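Local structure of shikimate 5-dehydrogenase (Thermus thermophilus, 2D5C) at residues A5-P10 against W36-E41; V181-P186 against D204-P209; P102-A107 against A132-E137; G117-L122 against A172-N177. The protein catalyses the reversible NADPH-linked reduction of 3-dehydroshikimate to shikimate, the fourth of seven steps to chorismate, and works as a homodimer. All coordinates share one frame; numbering follows the deposited sequence.

Interaction 1 of 4, residues A5-P10 against W36-E41; sequences AVLGHP and WDTPLE
CG stands anti to the backbone N in both H9 (chi1 -179°) and D37 (chi1 -171°), and these torsions turn imidazole and carboxylate toward each other where the two strands run out. H9 ND1 donates to D37 OD1 at 2.7 Å along an almost straight line. OD1 lies in the ring plane and accepts the hydrogen bond on its syn lone pair, while the two planar groups stand 73° apart.

Beneath this polar clasp the backbones join. W36 N reaches V6 O at 3.0 Å, and T38 N donates to G8 O, the modelled length being doubtfully short. Between these bonds G8 N is buried without a hydrogen-bond partner.

L7 and W36 extend side by side from the same face of the sheet. L7 CD2 rests on W36 CB at 3.6 Å and also approaches T38 OG1 at 3.8 Å. That hydroxyl donates to W36 O at 3.0 Å from above the carbonyl plane, and it also bonds R46 NE. R46, from helix 43-53, forms a cation-pi contact with W36 as well.

V6 touches bound shikimate, so the pairing borders the substrate pocket. It joins strands 2-8 and 31-37 in parallel, with helix 16-26 as the connection, the hallmark of a beta-alpha-beta crossover, here in the substrate-binding domain.

Interaction 2 of 4, residues V181-P186 against D204-P209; sequences VGLEDP and DLVYRP
E184 N donates to R208 O at 2.6 Å in a nearly straight bond tilted out of the carbonyl plane. L183 adds a CA-H...O contact to this carbonyl, its CA lying 3.5 Å from R208 O, and its CD1 packs near the same oxygen.

E184 then folds back through a bend at chi2 (-82°), which lays its carboxylate alongside the arginine stem. E184 OE1 sits 3.5 Å from R208 CB, and E184 OE2 lies 3.5 Å from R208 CD. No N-H of R208 points at this carboxylate. The opposite charges are merely near each other, and the guanidinium instead bonds H13 O through NH2.

Both segments are loops that follow strands of the parallel Rossmann-type sheet, at the C-terminal ends of these strands, beside the cofactor and substrate sites: L205 belongs to the NADP(+) site and Y207 to the shikimate site. D204 opens its loop with an Asx turn, in which OD1 accepts V206 N from above the carboxylate plane; it also bonds N177 ND2. A water ties the loops together, donating to V181 O at 2.9 Å and to D204 OD2 at 2.7 Å.

V206 CG1 packs 3.8 Å from L183 CA. At G182 a beta carbon would jam against the preceding carbonyl; its own oxygen accepts D185 N, closing a beta turn. P209, after a cis peptide bond, sets CD against G182 O, while P209 CG meets P186 CG in a looser apolar contact, 4.4 Å.

Interaction 3 of 4, residues P102-A107 against A132-E137; sequences PGFLEA and AFALRE
L105 and A134 form the tight heart of this helix pair: CG of the leucine seats on A134 CB at 3.8 Å, and its two methyls lie over A134 O, CD1 at 3.5 Å and CD2 at 3.7 Å from that oxygen. Alongside, F104 extends with CG anti to the backbone N (chi1 180°), which brings its ring edge to L135. L135 CD2 meets F104 CE2 at 3.6 Å, in the plane of the ring. The small side chain of A134 is consistent with the 8.7 Å approach of the segment axes, which cross at -61°.

Packing slackens toward the outside. There L105 CD1 only grazes the carboxylate of the exposed E137, 4.5 Å from OE1. Shortening L105 to an alanine is likely to strip A134 of the leucine's cover, leaving F104 as its apolar neighbour, and to open a gap between the helices.

Inward, F104 continues onto V176 and L135 onto L174, so the same side chains also help to bury the parallel sheet of the NADP-binding domain. No hydrogen bond crosses between the segments; helix 100-110 is held against helix 126-137 by shape and hydrophobic burial, not by directed polar bonds.

Interaction 4 of 4, residues G117-L122 against A172-N177; sequences GPALVL and ARLLVN
A172 starts the pairing with its methyl, CB lying 3.8 Å from L120 CB. R173 N donates to P118 O at 2.8 Å, and R173 CB packs on G117 O while the guanidinium turns outward to a long, weak ion pair with E199. L174 N shares the P118 oxygen through a weak bond of 3.3 Å, and L174 O accepts L120 N. On the same face as A119, L174 sets its CB 4.0 Å from that alanine's CB.

On the other face, with CG anti to the backbone N (chi1 -177°), L175 rests its CD1 against two leucines, 3.7 Å from L120 CD2 and 3.9 Å from L122 CG. A glycine at L122 would probably leave L175 CD1 without one of its two leucine neighbours and open a gap beside L120.

V176 uses both backbone atoms: its N donates to L120 O at 2.9 Å and its O accepts L122 N. N177 ends the strand, where its OD1 bonds T179 OG1.

These parallel strands are central in the Rossmann-type sheet. Helix 126-137 covers the A119, V121 and V176 face through V131 and L135, F214 of helix 213-220 packs on L175 from the other, and strand 142-145 flanks strand 119-122.

In the fold
From the N terminus, interaction 1 closes first, joining strands 2-8 and 31-37 of the substrate-binding domain before any other contact opens. Interactions 3 and 4 then cross: the chain passes 102-107, 117-122, 132-137 and 172-177 in turn, so helix 126-137, within the loop that interaction 4 closes and folded back over its own preceding strand, meets helix 100-110 outside it. The two touch, with L135 packing on A119 and V121. Interaction 2 comes last, bridging the loops after strands 174-177 and 201-204. It adjoins interaction 4 where L205 N approaches N177 O. Interactions 1 and 4 lie on opposite sides of the chain's centre, about 30 Å apart between centres.

Interaction 1 of 4, residues A5-P10 against W36-E41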
loop_
_atom_site.group_PDB
_atom_site.type_symbol
_atom_site.label_atom_id
_atom_site.label_comp_id
_atom_site.label_asym_id
_atom_site.label_seq_id
_atom_site.Cartn_x
_atom_site.Cartn_y
_atom_site.Cartn_z
ATOM N N ALA A 5 5.534 -9.020 -10.026
ATOM C CA ALA A 5 5.370 -9.496 -11.393
ATOM C C ALA A 5 4.938 -8.378 -12.324
ATOM O O ALA A 5 4.425 -7.353 -11.878
ATOM C CB ALA A 5 4.335 -10.630 -11.435
ATOM N N VAL A 6 5.188 -8.568 -13.617
ATOM C CA VAL A 6 4.750 -7.616 -14.631
ATOM C C VAL A 6 3.715 -8.420 -15.414
ATOM O O VAL A 6 4.004 -9.522 -15.891
ATOM C CB VAL A 6 5.893 -7.150 -15.581
ATOM C CG1 VAL A 6 6.525 -8.346 -16.302
ATOM C CG2 VAL A 6 5.339 -6.155 -16.601
ATOM N N LEU A 7 2.500 -7.890 -15.504
ATOM C CA LEU A 7 1.415 -8.558 -16.211
ATOM C C LEU A 7 1.154 -7.861 -17.540
ATOM O O LEU A 7 1.137 -6.631 -17.613
ATOM C CB LEU A 7 0.137 -8.530 -15.369
ATOM C CG LEU A 7 0.224 -9.040 -13.928
ATOM C CD1 LEU A 7 -1.124 -8.860 -13.245
ATOM C CD2 LEU A 7 0.648 -10.502 -13.913
ATOM N N GLY A 8 0.948 -8.648 -18.590
ATOM C CA GLY A 8 0.697 -8.061 -19.891
ATOM C C GLY A 8 0.786 -9.071 -21.015
ATOM O O GLY A 8 0.760 -10.284 -20.794
ATOM N N HIS A 9 0.887 -8.558 -22.230
ATOM C CA HIS A 9 0.970 -9.405 -23.406
ATOM C C HIS A 9 1.391 -8.563 -24.600
ATOM O O HIS A 9 0.644 -7.691 -25.049
ATOM C CB HIS A 9 -0.385 -10.049 -23.687
ATOM C CG HIS A 9 -0.372 -10.966 -24.867
ATOM N ND1 HIS A 9 0.311 -12.162 -24.867
ATOM C CD2 HIS A 9 -0.916 -10.841 -26.099
ATOM C CE1 HIS A 9 0.191 -12.735 -26.051
ATOM N NE2 HIS A 9 -0.549 -11.954 -26.817
ATOM N N PRO A 10 2.598 -8.809 -25.132
ATOM C CA PRO A 10 3.565 -9.813 -24.678
ATOM C C PRO A 10 4.452 -9.287 -23.547
ATOM O O PRO A 10 4.737 -8.091 -23.477
ATOM C CB PRO A 10 4.362 -10.093 -25.943
ATOM C CG PRO A 10 4.477 -8.728 -26.529
ATOM C CD PRO A 10 3.075 -8.153 -26.364
ATOM N N TRP A 36 4.500 -12.506 -16.258
ATOM C CA TRP A 36 3.352 -13.401 -16.365
ATOM C C TRP A 36 2.447 -12.978 -17.513
ATOM O O TRP A 36 1.705 -12.003 -17.398
ATOM C CB TRP A 36 2.567 -13.384 -15.050
ATOM C CG TRP A 36 1.559 -14.483 -14.881
ATOM C CD1 TRP A 36 1.124 -15.365 -15.830
ATOM C CD2 TRP A 36 0.841 -14.802 -13.683
ATOM N NE1 TRP A 36 0.182 -16.210 -15.297
ATOM C CE2 TRP A 36 -0.011 -15.886 -13.982
ATOM C CE3 TRP A 36 0.834 -14.275 -12.386
ATOM C CZ2 TRP A 36 -0.863 -16.454 -13.030
ATOM C CZ3 TRP A 36 -0.014 -14.841 -11.439
ATOM C CH2 TRP A 36 -0.850 -15.919 -11.769
ATOM N N ASP A 37 2.506 -13.717 -18.617
ATOM C CA ASP A 37 1.689 -13.399 -19.785
ATOM C C ASP A 37 0.220 -13.338 -19.392
ATOM O O ASP A 37 -0.352 -14.325 -18.917
ATOM C CB ASP A 37 1.885 -14.452 -20.880
ATOM C CG ASP A 37 1.234 -14.051 -22.188
ATOM O OD1 ASP A 37 1.757 -13.134 -22.856
ATOM O OD2 ASP A 37 0.195 -14.646 -22.545
ATOM N N THR A 38 -0.387 -12.174 -19.598
ATOM C CA THR A 38 -1.781 -11.964 -19.244
ATOM C C THR A 38 -2.562 -11.229 -20.324
ATOM O O THR A 38 -2.403 -10.021 -20.510
ATOM C CB THR A 38 -1.899 -11.158 -17.924
ATOM O OG1 THR A 38 -1.241 -11.873 -16.870
ATOM C CG2 THR A 38 -3.361 -10.958 -17.542
ATOM N N PRO A 39 -3.396 -11.962 -21.075
ATOM C CA PRO A 39 -4.199 -11.343 -22.133
ATOM C C PRO A 39 -5.371 -10.621 -21.479
ATOM O O PRO A 39 -5.812 -11.004 -20.397
ATOM C CB PRO A 39 -4.666 -12.539 -22.964
ATOM C CG PRO A 39 -3.594 -13.563 -22.725
ATOM C CD PRO A 39 -3.367 -13.427 -21.243
ATOM N N LEU A 40 -5.890 -9.596 -22.139
ATOM C CA LEU A 40 -7.006 -8.832 -21.591
ATOM C C LEU A 40 -8.114 -9.679 -20.948
ATOM O O LEU A 40 -8.537 -9.417 -19.814
ATOM C CB LEU A 40 -7.600 -7.943 -22.690
ATOM C CG LEU A 40 -7.887 -6.478 -22.331
ATOM C CD1 LEU A 40 -8.398 -5.775 -23.573
ATOM C CD2 LEU A 40 -8.916 -6.361 -21.198
ATOM N N GLU A 41 -8.557 -10.717 -21.654
ATOM C CA GLU A 41 -9.628 -11.560 -21.131
ATOM C C GLU A 41 -9.221 -12.275 -19.843
ATOM O O GLU A 41 -10.077 -12.706 -19.064
ATOM C CB GLU A 41 -10.064 -12.581 -22.189
ATOM C CG GLU A 41 -11.592 -12.712 -22.362
ATOM C CD GLU A 41 -12.195 -11.558 -23.154
ATOM O OE1 GLU A 41 -11.461 -10.587 -23.457
ATOM O OE2 GLU A 41 -13.399 -11.615 -23.480
#

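Interaction 2 of 4, residues V181-P186 against D204-P209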
loop_
_atom_site.group_PDB
_atom_site.type_symbol
_atom_site.label_atom_id
_atom_site.label_comp_id
_atom_site.label_asym_id
_atom_site.label_seq_id
_atom_site.Cartn_x
_atom_site.Cartn_y
_atom_site.Cartn_z
ATOM N N VAL A 181 4.750 2.858 -32.789
ATOM C CA VAL A 181 5.391 2.827 -34.100
ATOM C C VAL A 181 6.889 2.744 -33.850
ATOM O O VAL A 181 7.454 3.535 -33.091
ATOM C CB VAL A 181 5.094 4.092 -34.950
ATOM C CG1 VAL A 181 5.847 4.013 -36.286
ATOM C CG2 VAL A 181 3.606 4.202 -35.225
ATOM N N GLY A 182 7.532 1.765 -34.470
ATOM C CA GLY A 182 8.958 1.613 -34.277
ATOM C C GLY A 182 9.299 0.406 -33.434
ATOM O O GLY A 182 10.438 -0.066 -33.445
ATOM N N LEU A 183 8.320 -0.101 -32.688
ATOM C CA LEU A 183 8.549 -1.268 -31.844
ATOM C C LEU A 183 8.945 -2.464 -32.718
ATOM O O LEU A 183 8.201 -2.869 -33.611
ATOM C CB LEU A 183 7.283 -1.586 -31.040
ATOM C CG LEU A 183 7.297 -2.812 -30.123
ATOM C CD1 LEU A 183 8.378 -2.671 -29.064
ATOM C CD2 LEU A 183 5.935 -2.947 -29.467
ATOM N N GLU A 184 10.128 -3.003 -32.453
ATOM C CA GLU A 184 10.675 -4.137 -33.201
ATOM C C GLU A 184 10.585 -3.940 -34.722
ATOM O O GLU A 184 10.361 -4.894 -35.469
ATOM C CB GLU A 184 9.950 -5.436 -32.802
ATOM C CG GLU A 184 9.702 -5.590 -31.303
ATOM C CD GLU A 184 10.895 -6.127 -30.536
ATOM O OE1 GLU A 184 12.040 -5.765 -30.869
ATOM O OE2 GLU A 184 10.680 -6.905 -29.581
ATOM N N ASP A 185 10.749 -2.705 -35.183
ATOM C CA ASP A 185 10.697 -2.420 -36.613
ATOM C C ASP A 185 11.594 -1.215 -36.937
ATOM O O ASP A 185 11.139 -0.068 -36.949
ATOM C CB ASP A 185 9.257 -2.138 -37.057
ATOM C CG ASP A 185 9.126 -2.042 -38.568
ATOM O OD1 ASP A 185 10.171 -2.029 -39.260
ATOM O OD2 ASP A 185 7.985 -1.972 -39.071
ATOM N N PRO A 186 12.889 -1.468 -37.201
ATOM C CA PRO A 186 13.849 -0.403 -37.522
ATOM C C PRO A 186 13.494 0.427 -38.750
ATOM O O PRO A 186 14.073 1.496 -38.972
ATOM C CB PRO A 186 15.161 -1.170 -37.709
ATOM C CG PRO A 186 14.993 -2.357 -36.806
ATOM C CD PRO A 186 13.572 -2.770 -37.101
ATOM N N ASP A 204 12.115 8.753 -26.839
ATOM C CA ASP A 204 11.315 7.642 -27.362
ATOM C C ASP A 204 11.051 6.654 -26.229
ATOM O O ASP A 204 11.980 6.238 -25.541
ATOM C CB ASP A 204 12.057 6.932 -28.519
ATOM C CG ASP A 204 11.127 6.083 -29.395
ATOM O OD1 ASP A 204 10.036 5.710 -28.918
ATOM O OD2 ASP A 204 11.484 5.767 -30.563
ATOM N N LEU A 205 9.783 6.304 -26.017
ATOM C CA LEU A 205 9.423 5.348 -24.980
ATOM C C LEU A 205 9.703 3.920 -25.462
ATOM O O LEU A 205 9.863 3.013 -24.647
ATOM C CB LEU A 205 7.938 5.479 -24.602
ATOM C CG LEU A 205 7.445 6.860 -24.162
ATOM C CD1 LEU A 205 6.091 6.732 -23.458
ATOM C CD2 LEU A 205 8.455 7.483 -23.238
ATOM N N VAL A 206 9.734 3.731 -26.782
ATOM C CA VAL A 206 10.030 2.421 -27.364
ATOM C C VAL A 206 11.521 2.188 -27.156
ATOM O O VAL A 206 12.343 3.057 -27.494
ATOM C CB VAL A 206 9.749 2.382 -28.890
ATOM C CG1 VAL A 206 10.323 1.088 -29.505
ATOM C CG2 VAL A 206 8.251 2.465 -29.151
ATOM N N TYR A 207 11.873 1.036 -26.588
ATOM C CA TYR A 207 13.280 0.710 -26.360
ATOM C C TYR A 207 13.688 -0.631 -26.987
ATOM O O TYR A 207 14.720 -1.201 -26.642
ATOM C CB TYR A 207 13.614 0.746 -24.862
ATOM C CG TYR A 207 12.745 -0.136 -23.999
ATOM C CD1 TYR A 207 12.919 -1.518 -23.981
ATOM C CD2 TYR A 207 11.728 0.412 -23.218
ATOM C CE1 TYR A 207 12.098 -2.337 -23.208
ATOM C CE2 TYR A 207 10.904 -0.393 -22.445
ATOM C CZ TYR A 207 11.091 -1.763 -22.444
ATOM O OH TYR A 207 10.271 -2.556 -21.680
ATOM N N ARG A 208 12.863 -1.119 -27.910
ATOM C CA ARG A 208 13.141 -2.346 -28.662
ATOM C C ARG A 208 12.816 -2.072 -30.122
ATOM O O ARG A 208 11.652 -2.105 -30.524
ATOM C CB ARG A 208 12.282 -3.518 -28.172
ATOM C CG ARG A 208 12.806 -4.221 -26.931
ATOM C CD ARG A 208 12.038 -5.520 -26.687
ATOM N NE ARG A 208 12.587 -6.299 -25.578
ATOM C CZ ARG A 208 13.776 -6.897 -25.594
ATOM N NH1 ARG A 208 14.551 -6.812 -26.668
ATOM N NH2 ARG A 208 14.194 -7.575 -24.532
ATOM N N PRO A 209 13.838 -1.786 -30.944
ATOM C CA PRO A 209 15.271 -1.685 -30.651
ATOM C C PRO A 209 15.582 -0.480 -29.758
ATOM O O PRO A 209 14.763 0.434 -29.652
ATOM C CB PRO A 209 15.878 -1.535 -32.036
ATOM C CG PRO A 209 14.840 -0.723 -32.750
ATOM C CD PRO A 209 13.562 -1.409 -32.342
HETATM O O HOH W 1 10.151 4.088 -32.238
#

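Interaction 3 of 4, residues P102-A107 against A132-E137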
loop_
_atom_site.group_PDB
_atom_site.type_symbol
_atom_site.label_atom_id
_atom_site.label_comp_id
_atom_site.label_asym_id
_atom_site.label_seq_id
_atom_site.Cartn_x
_atom_site.Cartn_y
_atom_site.Cartn_z
ATOM N N PRO A 102 5.472 10.367 -13.152
ATOM C CA PRO A 102 6.592 10.923 -12.386
ATOM C C PRO A 102 7.943 10.375 -12.865
ATOM O O PRO A 102 8.953 11.076 -12.824
ATOM C CB PRO A 102 6.264 10.513 -10.949
ATOM C CG PRO A 102 5.461 9.250 -11.130
ATOM C CD PRO A 102 4.561 9.613 -12.276
ATOM N N GLY A 103 7.940 9.132 -13.330
ATOM C CA GLY A 103 9.167 8.519 -13.821
ATOM C C GLY A 103 9.697 9.272 -15.027
ATOM O O GLY A 103 10.904 9.476 -15.190
ATOM N N PHE A 104 8.785 9.704 -15.889
ATOM C CA PHE A 104 9.186 10.444 -17.082
ATOM C C PHE A 104 9.922 11.752 -16.725
ATOM O O PHE A 104 10.976 12.056 -17.280
ATOM C CB PHE A 104 7.949 10.737 -17.933
ATOM C CG PHE A 104 8.252 11.503 -19.178
ATOM C CD1 PHE A 104 8.790 10.863 -20.285
ATOM C CD2 PHE A 104 8.015 12.867 -19.234
ATOM C CE1 PHE A 104 9.090 11.582 -21.438
ATOM C CE2 PHE A 104 8.312 13.590 -20.378
ATOM C CZ PHE A 104 8.851 12.940 -21.481
ATOM N N LEU A 105 9.375 12.528 -15.793
ATOM C CA LEU A 105 10.010 13.774 -15.389
ATOM C C LEU A 105 11.383 13.519 -14.748
ATOM O O LEU A 105 12.329 14.266 -14.995
ATOM C CB LEU A 105 9.106 14.551 -14.414
ATOM C CG LEU A 105 7.796 15.102 -14.987
ATOM C CD1 LEU A 105 7.029 15.899 -13.920
ATOM C CD2 LEU A 105 8.116 15.997 -16.173
ATOM N N GLU A 106 11.492 12.461 -13.949
ATOM C CA GLU A 106 12.769 12.141 -13.304
ATOM C C GLU A 106 13.792 11.767 -14.377
ATOM O O GLU A 106 14.952 12.185 -14.310
ATOM C CB GLU A 106 12.610 10.967 -12.334
ATOM C CG GLU A 106 11.605 11.179 -11.202
ATOM C CD GLU A 106 12.130 12.071 -10.088
ATOM O OE1 GLU A 106 11.603 11.964 -8.961
ATOM O OE2 GLU A 106 13.054 12.878 -10.332
ATOM N N ALA A 107 13.354 10.986 -15.363
ATOM C CA ALA A 107 14.234 10.565 -16.460
ATOM C C ALA A 107 14.714 11.771 -17.264
ATOM O O ALA A 107 15.887 11.846 -17.646
ATOM C CB ALA A 107 13.507 9.575 -17.372
ATOM N N ALA A 132 1.854 13.326 -21.210
ATOM C CA ALA A 132 1.194 14.619 -21.310
ATOM C C ALA A 132 0.860 15.141 -19.908
ATOM O O ALA A 132 1.027 16.329 -19.619
ATOM C CB ALA A 132 -0.094 14.496 -22.161
ATOM N N PHE A 133 0.383 14.253 -19.036
ATOM C CA PHE A 133 0.046 14.627 -17.665
ATOM C C PHE A 133 1.279 15.134 -16.918
ATOM O O PHE A 133 1.233 16.154 -16.225
ATOM C CB PHE A 133 -0.543 13.423 -16.925
ATOM C CG PHE A 133 -0.958 13.720 -15.502
ATOM C CD1 PHE A 133 -0.027 13.690 -14.468
ATOM C CD2 PHE A 133 -2.278 14.040 -15.207
ATOM C CE1 PHE A 133 -0.413 13.975 -13.159
ATOM C CE2 PHE A 133 -2.668 14.325 -13.898
ATOM C CZ PHE A 133 -1.726 14.290 -12.880
ATOM N N ALA A 134 2.387 14.425 -17.073
ATOM C CA ALA A 134 3.627 14.807 -16.418
ATOM C C ALA A 134 4.154 16.148 -16.925
ATOM O O ALA A 134 4.569 17.002 -16.125
ATOM C CB ALA A 134 4.671 13.720 -16.627
ATOM N N LEU A 135 4.149 16.349 -18.244
ATOM C CA LEU A 135 4.646 17.603 -18.802
ATOM C C LEU A 135 3.744 18.758 -18.401
ATOM O O LEU A 135 4.210 19.884 -18.247
ATOM C CB LEU A 135 4.727 17.528 -20.324
ATOM C CG LEU A 135 5.751 16.534 -20.858
ATOM C CD1 LEU A 135 5.641 16.468 -22.367
ATOM C CD2 LEU A 135 7.150 16.970 -20.441
ATOM N N ARG A 136 2.452 18.477 -18.228
ATOM C CA ARG A 136 1.509 19.527 -17.822
ATOM C C ARG A 136 1.819 19.908 -16.374
ATOM O O ARG A 136 1.824 21.094 -16.002
ATOM C CB ARG A 136 0.054 19.029 -17.914
ATOM C CG ARG A 136 -0.974 20.142 -17.586
ATOM C CD ARG A 136 -2.411 19.622 -17.430
ATOM N NE ARG A 136 -2.601 18.818 -16.221
ATOM C CZ ARG A 136 -3.787 18.578 -15.664
ATOM N NH1 ARG A 136 -4.886 19.086 -16.208
ATOM N NH2 ARG A 136 -3.879 17.833 -14.563
ATOM N N GLU A 137 2.081 18.896 -15.559
ATOM C CA GLU A 137 2.375 19.102 -14.146
ATOM C C GLU A 137 3.652 19.913 -13.988
ATOM O O GLU A 137 3.782 20.718 -13.052
ATOM C CB GLU A 137 2.508 17.752 -13.443
ATOM C CG GLU A 137 2.881 17.837 -11.971
ATOM C CD GLU A 137 2.792 16.488 -11.278
ATOM O OE1 GLU A 137 3.048 15.462 -11.944
ATOM O OE2 GLU A 137 2.475 16.456 -10.069
#

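Interaction 4 of 4, residues G117-L122 against A172-N177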
loop_
_atom_site.group_PDB
_atom_site.type_symbol
_atom_site.label_atom_id
_atom_site.label_comp_id
_atom_site.label_asym_id
_atom_site.label_seq_id
_atom_site.Cartn_x
_atom_site.Cartn_y
_atom_site.Cartn_z
ATOM N N GLY A 117 9.141 23.937 -23.685
ATOM C CA GLY A 117 8.135 23.575 -24.663
ATOM C C GLY A 117 8.228 24.484 -25.869
ATOM O O GLY A 117 9.163 25.285 -25.972
ATOM N N PRO A 118 7.283 24.386 -26.811
ATOM C CA PRO A 118 6.145 23.460 -26.785
ATOM C C PRO A 118 6.639 22.021 -26.832
ATOM O O PRO A 118 7.589 21.710 -27.551
ATOM C CB PRO A 118 5.379 23.819 -28.058
ATOM C CG PRO A 118 5.741 25.242 -28.298
ATOM C CD PRO A 118 7.207 25.263 -27.987
ATOM N N ALA A 119 5.992 21.153 -26.063
ATOM C CA ALA A 119 6.346 19.738 -26.019
ATOM C C ALA A 119 5.233 18.987 -26.741
ATOM O O ALA A 119 4.072 19.086 -26.356
ATOM C CB ALA A 119 6.432 19.275 -24.571
ATOM N N LEU A 120 5.583 18.243 -27.791
ATOM C CA LEU A 120 4.584 17.481 -28.548
ATOM C C LEU A 120 4.673 15.997 -28.220
ATOM O O LEU A 120 5.719 15.369 -28.382
ATOM C CB LEU A 120 4.777 17.680 -30.056
ATOM C CG LEU A 120 3.942 16.779 -30.987
ATOM C CD1 LEU A 120 2.441 16.970 -30.748
ATOM C CD2 LEU A 120 4.299 17.091 -32.427
ATOM N N VAL A 121 3.565 15.445 -27.748
ATOM C CA VAL A 121 3.489 14.036 -27.406
ATOM C C VAL A 121 2.766 13.327 -28.555
ATOM O O VAL A 121 1.643 13.687 -28.906
ATOM C CB VAL A 121 2.703 13.829 -26.097
ATOM C CG1 VAL A 121 2.697 12.331 -25.715
ATOM C CG2 VAL A 121 3.334 14.679 -24.974
ATOM N N LEU A 122 3.445 12.371 -29.175
ATOM C CA LEU A 122 2.842 11.616 -30.258
ATOM C C LEU A 122 2.234 10.366 -29.642
ATOM O O LEU A 122 2.943 9.570 -29.028
ATOM C CB LEU A 122 3.895 11.222 -31.290
ATOM C CG LEU A 122 4.722 12.364 -31.884
ATOM C CD1 LEU A 122 5.678 11.732 -32.906
ATOM C CD2 LEU A 122 3.840 13.432 -32.541
ATOM N N ALA A 172 7.829 22.155 -32.479
ATOM C CA ALA A 172 7.976 21.699 -31.101
ATOM C C ALA A 172 9.444 21.766 -30.702
ATOM O O ALA A 172 10.323 21.696 -31.564
ATOM C CB ALA A 172 7.474 20.267 -30.965
ATOM N N ARG A 173 9.699 21.907 -29.404
ATOM C CA ARG A 173 11.066 21.948 -28.884
ATOM C C ARG A 173 11.401 20.635 -28.200
ATOM O O ARG A 173 12.573 20.294 -28.013
ATOM C CB ARG A 173 11.240 23.112 -27.903
ATOM C CG ARG A 173 11.427 24.433 -28.609
ATOM C CD ARG A 173 12.740 24.442 -29.395
ATOM N NE ARG A 173 12.680 25.321 -30.561
ATOM C CZ ARG A 173 12.314 24.931 -31.780
ATOM N NH1 ARG A 173 11.977 23.668 -32.009
ATOM N NH2 ARG A 173 12.274 25.810 -32.773
ATOM N N LEU A 174 10.363 19.902 -27.806
ATOM C CA LEU A 174 10.533 18.604 -27.175
ATOM C C LEU A 174 9.534 17.688 -27.869
ATOM O O LEU A 174 8.342 17.976 -27.898
ATOM C CB LEU A 174 10.208 18.661 -25.686
ATOM C CG LEU A 174 10.229 17.308 -24.970
ATOM C CD1 LEU A 174 11.611 16.665 -25.105
ATOM C CD2 LEU A 174 9.855 17.500 -23.514
ATOM N N LEU A 175 10.022 16.595 -28.431
ATOM C CA LEU A 175 9.154 15.659 -29.131
ATOM C C LEU A 175 9.260 14.310 -28.427
ATOM O O LEU A 175 10.360 13.800 -28.223
ATOM C CB LEU A 175 9.626 15.552 -30.590
ATOM C CG LEU A 175 8.863 14.692 -31.584
ATOM C CD1 LEU A 175 7.408 15.138 -31.685
ATOM C CD2 LEU A 175 9.572 14.814 -32.932
ATOM N N VAL A 176 8.122 13.728 -28.050
ATOM C CA VAL A 176 8.139 12.445 -27.360
ATOM C C VAL A 176 7.334 11.399 -28.116
ATOM O O VAL A 176 6.162 11.618 -28.422
ATOM C CB VAL A 176 7.535 12.560 -25.924
ATOM C CG1 VAL A 176 7.581 11.213 -25.225
ATOM C CG2 VAL A 176 8.301 13.588 -25.111
ATOM N N ASN A 177 7.960 10.279 -28.452
ATOM C CA ASN A 177 7.189 9.241 -29.126
ATOM C C ASN A 177 6.552 8.333 -28.093
ATOM O O ASN A 177 7.251 7.601 -27.394
ATOM C CB ASN A 177 8.042 8.378 -30.054
ATOM C CG ASN A 177 7.248 7.217 -30.628
ATOM O OD1 ASN A 177 6.092 7.391 -31.031
ATOM N ND2 ASN A 177 7.860 6.036 -30.676
#